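DegQ (PDB 3PV5) is an HtrA-family chaperone protease that assembles into large 12-meric particles and probably degrades misfolded proteins with its trypsin-like domain, assisted by two PDZ domains. Local coordinates at residues I409-N414 with L436-R441. Numbering follows the deposited sequence.
Sequences IIISAN and LVQVLR
Ile-411 and Ser-412 share one partner, Gln-438, across a classic beta bulge in the antiparallel pairing of strands 409-413 and 435-441 of the second PDZ domain. The carbonyl oxygen of Gln-438 marks the irregularity: it accepts a bond from Ile-411 N at 3.0 Å and a weak one from Ser-412 N at 3.5 Å. Regular pairing resumes beyond it, with Gln-438 N donating to Ser-412 O.

The side chain of Gln-438 runs past both residues of the bulge. Its CB lies 3.3 Å from Ser-412 OG; CG, anti to the backbone N (chi1 -178°), continues an extended chain past Ile-411 CG1 at 4.0 Å. At the amide, CD and NE2 both lie near Ile-411 CD1, whereas OE1 turns to the serine.

Ser-412 and Gln-438 share one face of the sheet. Ile-410, Ala-413, Val-437 and Val-439 occupy the other, where Ile-410 CG2 meets Val-437 CG1 at 3.9 Å and Leu-424 of helix 421-428 covers Ile-410 and Ala-413. Past the strand end, Asn-414 OD1 accepts a hydrogen bond from Leu-436 N. On the Ser-412 and Gln-438 face, the serine hydroxyl donates in the amide plane to a lone pair of Gln-438 OE1, 2.9 Å from Ser-412 OG.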
loop_
_atom_site.group_PDB
_atom_site.type_symbol
_atom_site.label_atom_id
_atom_site.label_comp_id
_atom_site.label_asym_id
_atom_site.label_seq_id
_atom_site.Cartn_x
_atom_site.Cartn_y
_atom_site.Cartn_z
ATOM N N ILE A 409 -11.398 -24.992 -43.358
ATOM C CA ILE A 409 -12.098 -25.894 -44.220
ATOM C C ILE A 409 -11.294 -26.192 -45.487
ATOM O O ILE A 409 -11.099 -25.315 -46.315
ATOM C CB ILE A 409 -13.465 -25.316 -44.623
ATOM C CG1 ILE A 409 -14.270 -24.820 -43.394
ATOM C CG2 ILE A 409 -14.331 -26.442 -45.252
ATOM C CD1 ILE A 409 -14.498 -25.954 -42.400
ATOM N N ILE A 410 -10.891 -27.431 -45.694
ATOM C CA ILE A 410 -10.254 -27.778 -46.943
ATOM C C ILE A 410 -11.328 -28.058 -47.973
ATOM O O ILE A 410 -12.068 -29.009 -47.792
ATOM C CB ILE A 410 -9.391 -28.992 -46.812
ATOM C CG1 ILE A 410 -8.305 -28.730 -45.818
ATOM C CG2 ILE A 410 -8.782 -29.420 -48.187
ATOM C CD1 ILE A 410 -7.427 -29.917 -45.554
ATOM N N ILE A 411 -11.421 -27.220 -49.026
ATOM C CA ILE A 411 -12.481 -27.338 -50.060
ATOM C C ILE A 411 -11.923 -27.855 -51.394
ATOM O O ILE A 411 -12.661 -28.376 -52.236
ATOM C CB ILE A 411 -13.272 -26.000 -50.304
ATOM C CG1 ILE A 411 -12.417 -24.974 -51.070
ATOM C CG2 ILE A 411 -13.772 -25.376 -48.972
ATOM C CD1 ILE A 411 -13.143 -23.532 -51.348
ATOM N N SER A 412 -10.620 -27.791 -51.597
ATOM C CA SER A 412 -10.094 -28.581 -52.669
ATOM C C SER A 412 -8.672 -29.036 -52.423
ATOM O O SER A 412 -7.965 -28.450 -51.654
ATOM C CB SER A 412 -10.238 -27.859 -54.032
ATOM O OG SER A 412 -9.407 -26.765 -54.110
ATOM N N ALA A 413 -8.293 -30.105 -53.107
ATOM C CA ALA A 413 -6.940 -30.640 -53.060
ATOM C C ALA A 413 -6.481 -30.943 -54.501
ATOM O O ALA A 413 -7.228 -31.620 -55.250
ATOM C CB ALA A 413 -6.932 -31.893 -52.220
ATOM N N ASN A 414 -5.294 -30.437 -54.880
ATOM C CA ASN A 414 -4.774 -30.506 -56.263
ATOM C C ASN A 414 -5.853 -30.081 -57.266
ATOM O O ASN A 414 -6.107 -30.752 -58.254
ATOM C CB ASN A 414 -4.299 -31.920 -56.627
ATOM C CG ASN A 414 -3.029 -32.339 -55.919
ATOM O OD1 ASN A 414 -2.193 -31.524 -55.515
ATOM N ND2 ASN A 414 -2.860 -33.632 -55.800
ATOM N N LEU A 436 -1.358 -29.341 -53.189
ATOM C CA LEU A 436 -2.015 -28.035 -53.238
ATOM C C LEU A 436 -3.428 -28.089 -52.594
ATOM O O LEU A 436 -4.271 -28.894 -52.940
ATOM C CB LEU A 436 -2.095 -27.546 -54.666
ATOM C CG LEU A 436 -2.698 -26.175 -54.864
ATOM C CD1 LEU A 436 -1.681 -25.086 -54.405
ATOM C CD2 LEU A 436 -3.084 -26.031 -56.312
ATOM N N VAL A 437 -3.660 -27.215 -51.637
ATOM C CA VAL A 437 -4.858 -27.273 -50.789
ATOM C C VAL A 437 -5.453 -25.876 -50.801
ATOM O O VAL A 437 -4.710 -24.907 -50.655
ATOM C CB VAL A 437 -4.475 -27.716 -49.353
ATOM C CG1 VAL A 437 -5.497 -27.322 -48.388
ATOM C CG2 VAL A 437 -4.297 -29.211 -49.283
ATOM N N GLN A 438 -6.753 -25.776 -51.042
ATOM C CA GLN A 438 -7.466 -24.507 -50.966
ATOM C C GLN A 438 -8.294 -24.563 -49.696
ATOM O O GLN A 438 -9.027 -25.526 -49.492
ATOM C CB GLN A 438 -8.336 -24.327 -52.196
ATOM C CG GLN A 438 -9.097 -23.072 -52.286
ATOM C CD GLN A 438 -10.095 -23.056 -53.467
ATOM O OE1 GLN A 438 -10.216 -24.033 -54.227
ATOM N NE2 GLN A 438 -10.781 -21.929 -53.642
ATOM N N VAL A 439 -8.121 -23.570 -48.815
ATOM C CA VAL A 439 -8.851 -23.518 -47.556
ATOM C C VAL A 439 -9.661 -22.248 -47.400
ATOM O O VAL A 439 -9.189 -21.181 -47.795
ATOM C CB VAL A 439 -7.932 -23.617 -46.380
ATOM C CG1 VAL A 439 -7.021 -24.836 -46.558
ATOM C CG2 VAL A 439 -7.153 -22.337 -46.166
ATOM N N LEU A 440 -10.890 -22.376 -46.867
ATOM C CA LEU A 440 -11.651 -21.233 -46.354
ATOM C C LEU A 440 -11.275 -21.060 -44.894
ATOM O O LEU A 440 -11.180 -22.024 -44.168
ATOM C CB LEU A 440 -13.162 -21.434 -46.480
ATOM C CG LEU A 440 -13.726 -21.491 -47.911
ATOM C CD1 LEU A 440 -13.054 -22.564 -48.663
ATOM C CD2 LEU A 440 -15.240 -21.734 -47.963
ATOM N N ARG A 441 -10.997 -19.823 -44.490
ATOM C CA ARG A 441 -10.715 -19.494 -43.083
ATOM C C ARG A 441 -11.560 -18.316 -42.724
ATOM O O ARG A 441 -11.381 -17.224 -43.259
ATOM C CB ARG A 441 -9.261 -19.134 -42.874
ATOM C CG ARG A 441 -8.929 -18.801 -41.413
ATOM C CD ARG A 441 -7.391 -18.613 -41.218
ATOM N NE ARG A 441 -6.639 -19.745 -41.773
ATOM C CZ ARG A 441 -5.357 -19.735 -42.138
ATOM N NH1 ARG A 441 -4.626 -18.630 -42.001
ATOM N NH2 ARG A 441 -4.804 -20.855 -42.631
#